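Local coordinates for acyl-[acyl-carrier-protein]--UDP-N-acetylglucosamine O-acyltransferase (Acinetobacter baumannii, PDB 4E6U) that probably transfers a 3-hydroxyacyl chain from acyl carrier protein to UDP-N-acetylglucosamine, the first step in making the lipid A of lipopolysaccharide, at residues K166-S171 and I253-Q258; P184-A189 and V246-L251; M188-G191 and A196-I199; L217-K222 and S240-S245. All blocks are in the same frame, centred on the assembly; numbering follows the deposited sequence.

Contact 1. Residues K166-S171 and I253-Q258; sequences KIDSYS and IDSLEQ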
loop_
_atom_site.group_PDB
_atom_site.type_symbol
_atom_site.label_atom_id
_atom_site.label_comp_id
_atom_site.label_asym_id
_atom_site.label_seq_id
_atom_site.Cartn_x
_atom_site.Cartn_y
_atom_site.Cartn_z
ATOM N N LYS A 166 -8.575 -0.616 19.440
ATOM C CA LYS A 166 -8.173 0.547 20.208
ATOM C C LYS A 166 -6.676 0.498 20.435
ATOM O O LYS A 166 -6.145 -0.473 20.971
ATOM C CB LYS A 166 -8.946 0.600 21.540
ATOM C CG LYS A 166 -10.439 0.621 21.312
ATOM C CD LYS A 166 -11.261 0.573 22.604
ATOM C CE LYS A 166 -12.737 0.439 22.290
ATOM N NZ LYS A 166 -13.285 1.605 21.530
ATOM N N ILE A 167 -5.977 1.535 19.989
ATOM C CA ILE A 167 -4.526 1.606 20.050
ATOM C C ILE A 167 -4.196 2.769 20.953
ATOM O O ILE A 167 -4.401 3.946 20.606
ATOM C CB ILE A 167 -3.913 1.843 18.642
ATOM C CG1 ILE A 167 -4.537 0.893 17.611
ATOM C CG2 ILE A 167 -2.394 1.758 18.710
ATOM C CD1 ILE A 167 -4.351 -0.590 17.902
ATOM N N ASP A 168 -3.759 2.455 22.165
ATOM C CA ASP A 168 -3.681 3.483 23.187
ATOM C C ASP A 168 -2.347 4.228 23.244
ATOM O O ASP A 168 -1.382 3.891 22.537
ATOM C CB ASP A 168 -4.121 2.910 24.547
ATOM C CG ASP A 168 -5.639 2.894 24.695
ATOM O OD1 ASP A 168 -6.346 3.514 23.876
ATOM O OD2 ASP A 168 -6.153 2.288 25.654
ATOM N N SER A 169 -2.307 5.267 24.071
ATOM C CA SER A 169 -1.202 6.216 24.020
ATOM C C SER A 169 0.156 5.617 24.266
ATOM O O SER A 169 0.285 4.688 25.074
ATOM C CB SER A 169 -1.456 7.374 24.974
ATOM O OG SER A 169 -2.627 8.062 24.588
ATOM N N TYR A 170 1.166 6.130 23.555
ATOM C CA TYR A 170 2.578 5.746 23.713
ATOM C C TYR A 170 2.911 4.337 23.235
ATOM O O TYR A 170 4.027 3.854 23.442
ATOM C CB TYR A 170 3.065 5.938 25.170
ATOM C CG TYR A 170 2.785 7.306 25.744
ATOM C CD1 TYR A 170 1.774 7.484 26.689
ATOM C CD2 TYR A 170 3.516 8.427 25.334
ATOM C CE1 TYR A 170 1.503 8.744 27.230
ATOM C CE2 TYR A 170 3.258 9.688 25.863
ATOM C CZ TYR A 170 2.246 9.838 26.800
ATOM O OH TYR A 170 2.000 11.094 27.317
ATOM N N SER A 171 1.949 3.677 22.599
ATOM C CA SER A 171 2.196 2.368 22.009
ATOM C C SER A 171 2.965 2.506 20.690
ATOM O O SER A 171 3.013 3.597 20.088
ATOM C CB SER A 171 0.888 1.620 21.793
ATOM O OG SER A 171 0.043 2.316 20.879
ATOM N N ILE A 253 -4.602 0.305 32.843
ATOM C CA ILE A 253 -5.891 -0.098 33.375
ATOM C C ILE A 253 -7.028 0.327 32.437
ATOM O O ILE A 253 -7.884 -0.477 32.094
ATOM C CB ILE A 253 -6.103 0.447 34.807
ATOM C CG1 ILE A 253 -5.125 -0.251 35.770
ATOM C CG2 ILE A 253 -7.539 0.215 35.254
ATOM C CD1 ILE A 253 -4.982 0.436 37.130
ATOM N N ASP A 254 -6.978 1.579 31.980
ATOM C CA ASP A 254 -7.975 2.103 31.049
ATOM C C ASP A 254 -8.037 1.256 29.780
ATOM O O ASP A 254 -9.110 0.913 29.316
ATOM C CB ASP A 254 -7.663 3.549 30.649
ATOM C CG ASP A 254 -7.835 4.552 31.782
ATOM O OD1 ASP A 254 -8.532 4.265 32.793
ATOM O OD2 ASP A 254 -7.265 5.657 31.637
ATOM N N SER A 255 -6.875 0.919 29.209
ATOM C CA SER A 255 -6.851 0.055 28.021
ATOM C C SER A 255 -7.631 -1.238 28.229
ATOM O O SER A 255 -8.410 -1.662 27.378
ATOM C CB SER A 255 -5.410 -0.308 27.646
ATOM O OG SER A 255 -4.661 0.835 27.289
ATOM N N LEU A 256 -7.390 -1.889 29.365
ATOM C CA LEU A 256 -8.003 -3.182 29.604
ATOM C C LEU A 256 -9.489 -3.063 29.916
ATOM O O LEU A 256 -10.279 -3.898 29.493
ATOM C CB LEU A 256 -7.257 -3.913 30.715
ATOM C CG LEU A 256 -6.094 -4.813 30.233
ATOM C CD1 LEU A 256 -5.066 -4.134 29.295
ATOM C CD2 LEU A 256 -5.395 -5.379 31.458
ATOM N N GLU A 257 -9.864 -1.987 30.601
ATOM C CA GLU A 257 -11.271 -1.756 30.930
ATOM C C GLU A 257 -12.091 -1.353 29.707
ATOM O O GLU A 257 -13.271 -1.679 29.606
ATOM C CB GLU A 257 -11.388 -0.703 32.033
ATOM C CG GLU A 257 -10.847 -1.244 33.362
ATOM C CD GLU A 257 -11.063 -0.353 34.568
ATOM O OE1 GLU A 257 -11.097 0.892 34.441
ATOM O OE2 GLU A 257 -11.176 -0.929 35.676
ATOM N N GLN A 258 -11.449 -0.673 28.759
ATOM C CA GLN A 258 -12.167 -0.118 27.603
ATOM C C GLN A 258 -12.218 -1.064 26.413
ATOM O O GLN A 258 -12.968 -0.846 25.454
ATOM C CB GLN A 258 -11.546 1.218 27.202
ATOM C CG GLN A 258 -11.824 2.317 28.205
ATOM C CD GLN A 258 -10.932 3.533 28.029
ATOM O OE1 GLN A 258 -10.077 3.580 27.135
ATOM N NE2 GLN A 258 -11.120 4.525 28.889
HETATM O O HOH W 1 -8.799 1.957 25.063
#

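Contact 2. Residues P184-A189 and V246-L251; sequences PAYVMA and VPEAQL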
loop_
_atom_site.group_PDB
_atom_site.type_symbol
_atom_site.label_atom_id
_atom_site.label_comp_id
_atom_site.label_asym_id
_atom_site.label_seq_id
_atom_site.Cartn_x
_atom_site.Cartn_y
_atom_site.Cartn_z
ATOM N N PRO A 184 -2.608 -2.011 24.210
ATOM C CA PRO A 184 -2.691 -1.131 25.369
ATOM C C PRO A 184 -1.629 -0.039 25.404
ATOM O O PRO A 184 -0.622 -0.098 24.671
ATOM C CB PRO A 184 -2.505 -2.106 26.553
ATOM C CG PRO A 184 -2.910 -3.412 26.022
ATOM C CD PRO A 184 -2.430 -3.424 24.595
ATOM N N ALA A 185 -1.857 0.947 26.270
ATOM C CA ALA A 185 -0.937 2.058 26.477
ATOM C C ALA A 185 0.468 1.553 26.720
ATOM O O ALA A 185 0.658 0.553 27.432
ATOM C CB ALA A 185 -1.399 2.926 27.664
ATOM N N TYR A 186 1.460 2.218 26.121
ATOM C CA TYR A 186 2.891 1.898 26.279
ATOM C C TYR A 186 3.374 0.605 25.623
ATOM O O TYR A 186 4.561 0.315 25.679
ATOM C CB TYR A 186 3.322 1.818 27.758
ATOM C CG TYR A 186 2.759 2.863 28.663
ATOM C CD1 TYR A 186 3.112 4.202 28.522
ATOM C CD2 TYR A 186 1.882 2.506 29.693
ATOM C CE1 TYR A 186 2.594 5.174 29.372
ATOM C CE2 TYR A 186 1.363 3.459 30.547
ATOM C CZ TYR A 186 1.720 4.790 30.388
ATOM O OH TYR A 186 1.200 5.725 31.251
ATOM N N VAL A 187 2.487 -0.172 25.007
ATOM C CA VAL A 187 2.868 -1.504 24.541
ATOM C C VAL A 187 3.511 -1.485 23.151
ATOM O O VAL A 187 3.090 -0.717 22.276
ATOM C CB VAL A 187 1.668 -2.492 24.614
ATOM C CG1 VAL A 187 1.971 -3.800 23.920
ATOM C CG2 VAL A 187 1.289 -2.760 26.099
ATOM N N MET A 188 4.549 -2.297 22.973
ATOM C CA MET A 188 5.144 -2.548 21.665
ATOM C C MET A 188 4.512 -3.801 21.114
ATOM O O MET A 188 4.572 -4.851 21.761
ATOM C CB MET A 188 6.648 -2.758 21.794
ATOM C CG MET A 188 7.309 -1.781 22.705
ATOM S SD MET A 188 9.003 -1.306 22.298
ATOM C CE MET A 188 8.866 -0.846 20.566
ATOM N N ALA A 189 3.871 -3.707 19.950
ATOM C CA ALA A 189 3.242 -4.851 19.313
ATOM C C ALA A 189 3.702 -4.910 17.874
ATOM O O ALA A 189 3.845 -3.871 17.224
ATOM C CB ALA A 189 1.732 -4.755 19.376
ATOM N N VAL A 246 2.722 4.349 41.101
ATOM C CA VAL A 246 2.935 4.547 39.657
ATOM C C VAL A 246 1.613 4.968 39.011
ATOM O O VAL A 246 0.902 4.151 38.414
ATOM C CB VAL A 246 3.543 3.286 38.987
ATOM C CG1 VAL A 246 3.829 3.539 37.498
ATOM C CG2 VAL A 246 4.821 2.858 39.696
ATOM N N PRO A 247 1.256 6.260 39.137
ATOM C CA PRO A 247 -0.013 6.734 38.596
ATOM C C PRO A 247 -0.127 6.550 37.074
ATOM O O PRO A 247 -1.239 6.463 36.542
ATOM C CB PRO A 247 -0.034 8.226 38.981
ATOM C CG PRO A 247 1.353 8.566 39.311
ATOM C CD PRO A 247 1.974 7.327 39.862
ATOM N N GLU A 248 1.022 6.452 36.415
ATOM C CA GLU A 248 1.097 6.200 34.969
ATOM C C GLU A 248 0.487 4.853 34.579
ATOM O O GLU A 248 0.091 4.648 33.434
ATOM C CB GLU A 248 2.554 6.272 34.497
ATOM C CG GLU A 248 3.212 7.664 34.667
ATOM C CD GLU A 248 3.746 7.946 36.071
ATOM O OE1 GLU A 248 3.631 7.083 36.966
ATOM O OE2 GLU A 248 4.302 9.047 36.281
ATOM N N ALA A 249 0.383 3.933 35.539
ATOM C CA ALA A 249 -0.254 2.651 35.262
ATOM C C ALA A 249 -1.753 2.758 34.987
ATOM O O ALA A 249 -2.366 1.827 34.450
ATOM C CB ALA A 249 0.030 1.650 36.393
ATOM N N GLN A 250 -2.363 3.902 35.317
ATOM C CA GLN A 250 -3.782 4.078 35.033
ATOM C C GLN A 250 -4.134 3.954 33.534
ATOM O O GLN A 250 -5.204 3.468 33.180
ATOM C CB GLN A 250 -4.315 5.401 35.606
ATOM C CG GLN A 250 -5.833 5.569 35.459
ATOM C CD GLN A 250 -6.647 4.508 36.200
ATOM O OE1 GLN A 250 -6.400 4.242 37.373
ATOM N NE2 GLN A 250 -7.626 3.924 35.530
ATOM N N LEU A 251 -3.221 4.389 32.666
ATOM C CA LEU A 251 -3.444 4.232 31.223
ATOM C C LEU A 251 -3.556 2.774 30.788
ATOM O O LEU A 251 -4.352 2.455 29.904
ATOM C CB LEU A 251 -2.361 4.940 30.403
ATOM C CG LEU A 251 -2.258 6.464 30.455
ATOM C CD1 LEU A 251 -1.373 6.923 29.289
ATOM C CD2 LEU A 251 -3.624 7.155 30.388
#

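Contact 3. Residues M188-G191 and A196-I199; sequences MASG and AFGI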
loop_
_atom_site.group_PDB
_atom_site.type_symbol
_atom_site.label_atom_id
_atom_site.label_comp_id
_atom_site.label_asym_id
_atom_site.label_seq_id
_atom_site.Cartn_x
_atom_site.Cartn_y
_atom_site.Cartn_z
ATOM N N MET A 188 4.549 -2.297 22.973
ATOM C CA MET A 188 5.144 -2.548 21.665
ATOM C C MET A 188 4.512 -3.801 21.114
ATOM O O MET A 188 4.572 -4.851 21.761
ATOM C CB MET A 188 6.648 -2.758 21.794
ATOM C CG MET A 188 7.309 -1.781 22.705
ATOM S SD MET A 188 9.003 -1.306 22.298
ATOM C CE MET A 188 8.866 -0.846 20.566
ATOM N N ALA A 189 3.871 -3.707 19.950
ATOM C CA ALA A 189 3.242 -4.851 19.313
ATOM C C ALA A 189 3.702 -4.910 17.874
ATOM O O ALA A 189 3.845 -3.871 17.224
ATOM C CB ALA A 189 1.732 -4.755 19.376
ATOM N N SER A 190 3.968 -6.110 17.385
ATOM C CA SER A 190 4.344 -6.271 15.991
ATOM C C SER A 190 4.039 -7.664 15.491
ATOM O O SER A 190 3.879 -8.603 16.280
ATOM C CB SER A 190 5.830 -5.952 15.791
ATOM O OG SER A 190 6.633 -6.867 16.504
ATOM N N GLY A 191 3.979 -7.783 14.172
ATOM C CA GLY A 191 3.859 -9.073 13.507
ATOM C C GLY A 191 2.575 -9.295 12.732
ATOM O O GLY A 191 1.599 -8.521 12.833
ATOM N N ALA A 196 2.306 -8.833 21.455
ATOM C CA ALA A 196 2.964 -7.823 22.301
ATOM C C ALA A 196 4.387 -8.277 22.627
ATOM O O ALA A 196 4.614 -9.471 22.864
ATOM C CB ALA A 196 2.178 -7.583 23.591
ATOM N N PHE A 197 5.344 -7.351 22.620
ATOM C CA PHE A 197 6.735 -7.717 22.937
ATOM C C PHE A 197 7.366 -6.998 24.119
ATOM O O PHE A 197 8.475 -7.343 24.540
ATOM C CB PHE A 197 7.723 -7.762 21.733
ATOM C CG PHE A 197 7.367 -8.716 20.647
ATOM C CD1 PHE A 197 6.453 -8.379 19.650
ATOM C CD2 PHE A 197 8.024 -9.936 20.567
ATOM C CE1 PHE A 197 6.149 -9.281 18.633
ATOM C CE2 PHE A 197 7.734 -10.837 19.555
ATOM C CZ PHE A 197 6.800 -10.509 18.583
ATOM N N GLY A 198 6.653 -6.056 24.705
ATOM C CA GLY A 198 7.202 -5.342 25.851
ATOM C C GLY A 198 6.660 -3.939 25.931
ATOM O O GLY A 198 5.766 -3.573 25.177
ATOM N N ILE A 199 7.199 -3.175 26.871
ATOM C CA ILE A 199 6.824 -1.794 27.119
ATOM C C ILE A 199 7.749 -0.908 26.294
ATOM O O ILE A 199 8.901 -1.276 26.033
ATOM C CB ILE A 199 6.988 -1.459 28.645
ATOM C CG1 ILE A 199 5.930 -2.195 29.491
ATOM C CG2 ILE A 199 6.933 0.040 28.904
ATOM C CD1 ILE A 199 4.484 -1.772 29.232
#

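Contact 4. Residues L217-K222 and S240-S245; sequences LREAYK and SEILPS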
loop_
_atom_site.group_PDB
_atom_site.type_symbol
_atom_site.label_atom_id
_atom_site.label_comp_id
_atom_site.label_asym_id
_atom_site.label_seq_id
_atom_site.Cartn_x
_atom_site.Cartn_y
_atom_site.Cartn_z
ATOM N N LEU A 217 5.680 -0.238 35.309
ATOM C CA LEU A 217 5.020 -0.572 34.054
ATOM C C LEU A 217 5.471 -1.928 33.515
ATOM O O LEU A 217 4.669 -2.655 32.941
ATOM C CB LEU A 217 5.226 0.550 33.027
ATOM C CG LEU A 217 4.695 1.927 33.454
ATOM C CD1 LEU A 217 5.088 2.979 32.435
ATOM C CD2 LEU A 217 3.187 1.918 33.648
ATOM N N ARG A 218 6.731 -2.274 33.742
ATOM C CA ARG A 218 7.236 -3.595 33.371
ATOM C C ARG A 218 6.566 -4.702 34.186
ATOM O O ARG A 218 6.223 -5.750 33.646
ATOM C CB ARG A 218 8.751 -3.659 33.509
ATOM C CG ARG A 218 9.460 -2.779 32.478
ATOM C CD ARG A 218 10.936 -2.646 32.740
ATOM N NE ARG A 218 11.661 -3.856 32.371
ATOM C CZ ARG A 218 12.965 -3.892 32.106
ATOM N NH1 ARG A 218 13.690 -2.778 32.162
ATOM N NH2 ARG A 218 13.544 -5.044 31.783
ATOM N N GLU A 219 6.355 -4.445 35.477
ATOM C CA GLU A 219 5.637 -5.408 36.318
ATOM C C GLU A 219 4.190 -5.536 35.872
ATOM O O GLU A 219 3.656 -6.643 35.782
ATOM C CB GLU A 219 5.698 -5.002 37.796
ATOM C CG GLU A 219 7.102 -5.020 38.400
ATOM C CD GLU A 219 7.139 -4.432 39.802
ATOM O OE1 GLU A 219 8.047 -4.815 40.571
ATOM O OE2 GLU A 219 6.265 -3.600 40.138
ATOM N N ALA A 220 3.573 -4.400 35.527
ATOM C CA ALA A 220 2.224 -4.419 35.012
ATOM C C ALA A 220 2.130 -5.235 33.722
ATOM O O ALA A 220 1.193 -6.015 33.533
ATOM C CB ALA A 220 1.715 -2.980 34.799
ATOM N N TYR A 221 3.123 -5.047 32.845
ATOM C CA TYR A 221 3.199 -5.809 31.601
ATOM C C TYR A 221 3.244 -7.315 31.900
ATOM O O TYR A 221 2.531 -8.102 31.277
ATOM C CB TYR A 221 4.421 -5.371 30.773
ATOM C CG TYR A 221 4.510 -6.110 29.466
ATOM C CD1 TYR A 221 3.987 -5.549 28.300
ATOM C CD2 TYR A 221 5.078 -7.375 29.396
ATOM C CE1 TYR A 221 4.041 -6.236 27.084
ATOM C CE2 TYR A 221 5.135 -8.073 28.182
ATOM C CZ TYR A 221 4.618 -7.485 27.038
ATOM O OH TYR A 221 4.667 -8.180 25.844
ATOM N N LYS A 222 4.085 -7.712 32.852
ATOM C CA LYS A 222 4.174 -9.120 33.198
ATOM C C LYS A 222 2.844 -9.660 33.705
ATOM O O LYS A 222 2.439 -10.770 33.330
ATOM C CB LYS A 222 5.242 -9.350 34.252
ATOM C CG LYS A 222 6.671 -9.185 33.788
ATOM C CD LYS A 222 7.598 -9.369 34.979
ATOM C CE LYS A 222 8.837 -10.137 34.612
ATOM N NZ LYS A 222 9.468 -10.722 35.828
ATOM N N SER A 240 -3.825 -2.857 43.085
ATOM C CA SER A 240 -3.344 -3.186 44.437
ATOM C C SER A 240 -1.911 -2.735 44.669
ATOM O O SER A 240 -1.597 -2.039 45.657
ATOM C CB SER A 240 -3.432 -4.723 44.647
ATOM O OG SER A 240 -2.988 -5.115 45.951
ATOM N N GLU A 241 -1.027 -3.138 43.764
ATOM C CA GLU A 241 0.392 -3.117 44.040
ATOM C C GLU A 241 1.210 -2.070 43.297
ATOM O O GLU A 241 2.313 -1.737 43.724
ATOM C CB GLU A 241 1.009 -4.502 43.789
ATOM C CG GLU A 241 0.412 -5.633 44.645
ATOM C CD GLU A 241 0.618 -5.410 46.133
ATOM O OE1 GLU A 241 1.773 -5.375 46.599
ATOM O OE2 GLU A 241 -0.387 -5.252 46.801
ATOM N N ILE A 242 0.692 -1.592 42.169
ATOM C CA ILE A 242 1.509 -0.764 41.281
ATOM C C ILE A 242 0.988 0.656 41.177
ATOM O O ILE A 242 1.756 1.613 41.347
ATOM C CB ILE A 242 1.640 -1.413 39.881
ATOM C CG1 ILE A 242 2.371 -2.754 40.003
ATOM C CG2 ILE A 242 2.377 -0.463 38.896
ATOM C CD1 ILE A 242 2.260 -3.643 38.755
ATOM N N LEU A 243 -0.313 0.782 40.923
ATOM C CA LEU A 243 -0.958 2.090 40.735
ATOM C C LEU A 243 -0.686 3.111 41.856
ATOM O O LEU A 243 -0.486 4.290 41.558
ATOM C CB LEU A 243 -2.465 1.919 40.536
ATOM C CG LEU A 243 -3.292 3.170 40.202
ATOM C CD1 LEU A 243 -2.862 3.770 38.838
ATOM C CD2 LEU A 243 -4.765 2.824 40.193
ATOM N N PRO A 244 -0.668 2.672 43.139
ATOM C CA PRO A 244 -0.481 3.688 44.181
ATOM C C PRO A 244 0.820 4.495 44.064
ATOM O O PRO A 244 0.804 5.703 44.339
ATOM C CB PRO A 244 -0.512 2.857 45.480
ATOM C CG PRO A 244 -1.413 1.725 45.143
ATOM C CD PRO A 244 -0.957 1.350 43.736
ATOM N N SER A 245 1.923 3.868 43.660
ATOM C CA SER A 245 3.184 4.599 43.482
ATOM C C SER A 245 3.479 4.947 42.024
ATOM O O SER A 245 4.387 5.729 41.751
ATOM C CB SER A 245 4.362 3.828 44.088
ATOM O OG SER A 245 4.666 2.658 43.350
#

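Contact 1. Residues K166-S171 and I253-Q258
Asp168 reaches across to helix 250-258 and lays its carboxylate against Ser255. The hydroxyl OG of Ser255 donates to OD2 of Asp168 at 2.6 Å, and OD2 receives it through its anti lone pair, turned away from OD1. Set anti to its own carbonyl carbon (chi1 -63°), this OG is also hydrogen-bonded with Leu251 O, a turn earlier, and with Ala185 N, which position it. The same oxygen of Asp168 has a second partner: water 1, 2.7 Å from OD2, also lies 2.9 Å from OE1 of Gln258 and so links the aspartate to the next turn of the helix. The end of the Lys166 chain passes the backbone O of Gln258, CE 3.4 Å away. Behind Asp168 the chain makes a type II turn to Ser171, whose OG donates to the carbonyl O of Asp168 at 2.7 Å, in the carbonyl plane. The contact joins a late coil of the left-handed parallel beta-helix typical of LpxA to the C-terminal helical domain. Strand 166-167 is paired with strand 148-149, Ile253 and Leu256 pack on Ile235 of helix 231-241, and Ser255 also packs on Pro184, where the chain leaves the beta-helix.

Contact 2. Residues P184-A189 and V246-L251
Tyr186 and Ala185, the two central residues of a type II beta turn from Pro184 to Val187, meet the start of helix 250-258 where the beta-helix passes into the C-terminal helical domain of LpxA. Along the second segment Glu248 comes first. Its backbone O accepts a hydrogen bond from OH of Tyr186 at 2.7 Å; the oxygen lies at the edge of the phenol ring, near its plane, while the hydroxyl approaches the carbonyl at 124° and tilted 27° from the carbonyl plane. Leu251 N makes only a weak bond to this same oxygen, so the phenol is its shorter partner and ties the tyrosine to the chain entering helix 250-258. The CB of Glu248 lies 3.6 Å from OH of Tyr186, and the carboxylate leads away from the ring. Ala249 and Gln250 carry the chain on into the helix, Ala249 turning to Ile242 and Gln250 to Leu243. Leu251 then returns to the contact with its side chain at about a right angle to that of Tyr186. Its CD1 is 3.9 Å from CZ of Tyr186, and OH touches the same methyl. With CG anti to its carbonyl carbon (chi1 -41°), Tyr186 sends its ring toward the helix, where Leu217 of helix 211-225 and Leu252 also pack on it. Ala185 sits over one face of this ring, near the rim, and its CB meets CB of Leu251 at 3.5 Å.

Contact 3. Residues M188-G191 and A196-I199
Met188 and the strand 196-199 are joined by two short, nearly straight backbone bonds that form the tight part of this beta hairpin. Met188 N donates to Gly198 O at 2.8 Å with 176° at the hydrogen, and Phe197 N donates to Met188 O at 2.8 Å with 170°. The axes of the two strand segments run antiparallel, 157° between their directions and 4.6 Å apart. Next to these bonds Ala189 and Ala196 form a non-hydrogen-bonded pair, their CA atoms 4.2 Å apart, with both methyls on one face of the sheet. Tyr221 and Phe225 of helix 211-225 cover Ala196 there, and Val264 touches Ala189. The outer part is looser. Met188 rests its CG 3.4 Å from Gly198 O, then bends at chi2 and chi3 so that the thioether leads away. Phe197 is exposed, with a second conformer deposited, as there is for Met188. In one of its two conformers the ring turns back along the first strand, a tentative contact with Ser190 O in plane at the edge and with Ser190 OG coming obliquely to CE1 at 3.3 Å. Short, straight main-chain bonds beside outer side chains with alternate conformers suggest that the pairing of these strands at the sheet's edge rests mainly on the backbone bonds.

Contact 4. Residues L217-K222 and S240-S245
Within the C-terminal helical domain, helix 211-225 packs against the chain leaving helix 231-241, and one isoleucine makes the join. Ile242 points its longer branch at the helix: CG1 lies beside the backbone N and anti to the carbonyl carbon (chi1 -63°), and the extended chi2 of 166° carries CD1 out to the helix surface. This methyl settles between two consecutive residues. It stands 3.6 Å from the backbone N of Ala220, 3.8 Å from CB of Glu219 and 4.0 Å from CB of Ala220, so it touches the main chain as well as the side chains. Here the CA atoms of Ala220 and Ile242 are 7.3 Å apart. Glu219 crosses Ile242 obliquely on the outer side. Its chain is extended beyond CG, its OE2 passes 4.0 Å from CG1 of Ile242, and its OE1 is bonded to Gln215 one turn earlier in the helix. Glu219 has two deposited conformers and touches a crystal neighbour, so its carboxylate contact is tentative. Leu252 of helix 250-258 also packs on Ala220, and Ala249 lies against Ile242. The arrangement is apolar packing between successive elements of a helical bundle, as in the C-terminal domain of LpxA acyltransferases, which caps the end of the beta-helix.

In the fold
From the N terminus the chain winds through the coils of the beta-helix to strand 166-167, where contact 1 opens the longest loop, closed only by helix 250-258. Inside it, contact 2 opens at the turn 184-187 and closes on the chain entering that same helix. Contact 3 shares Met188 and Ala189 with contact 2 and closes at once as a hairpin. After it comes contact 4, in series with contact 3 and nested within the loops of contacts 1 and 2. None of the loops cross. Tyr186 packs on Leu217, Tyr221 on Ala196 and Leu243 on Ile253, tying the last coil and the hairpin to helices 211-225, 231-241 and 250-258.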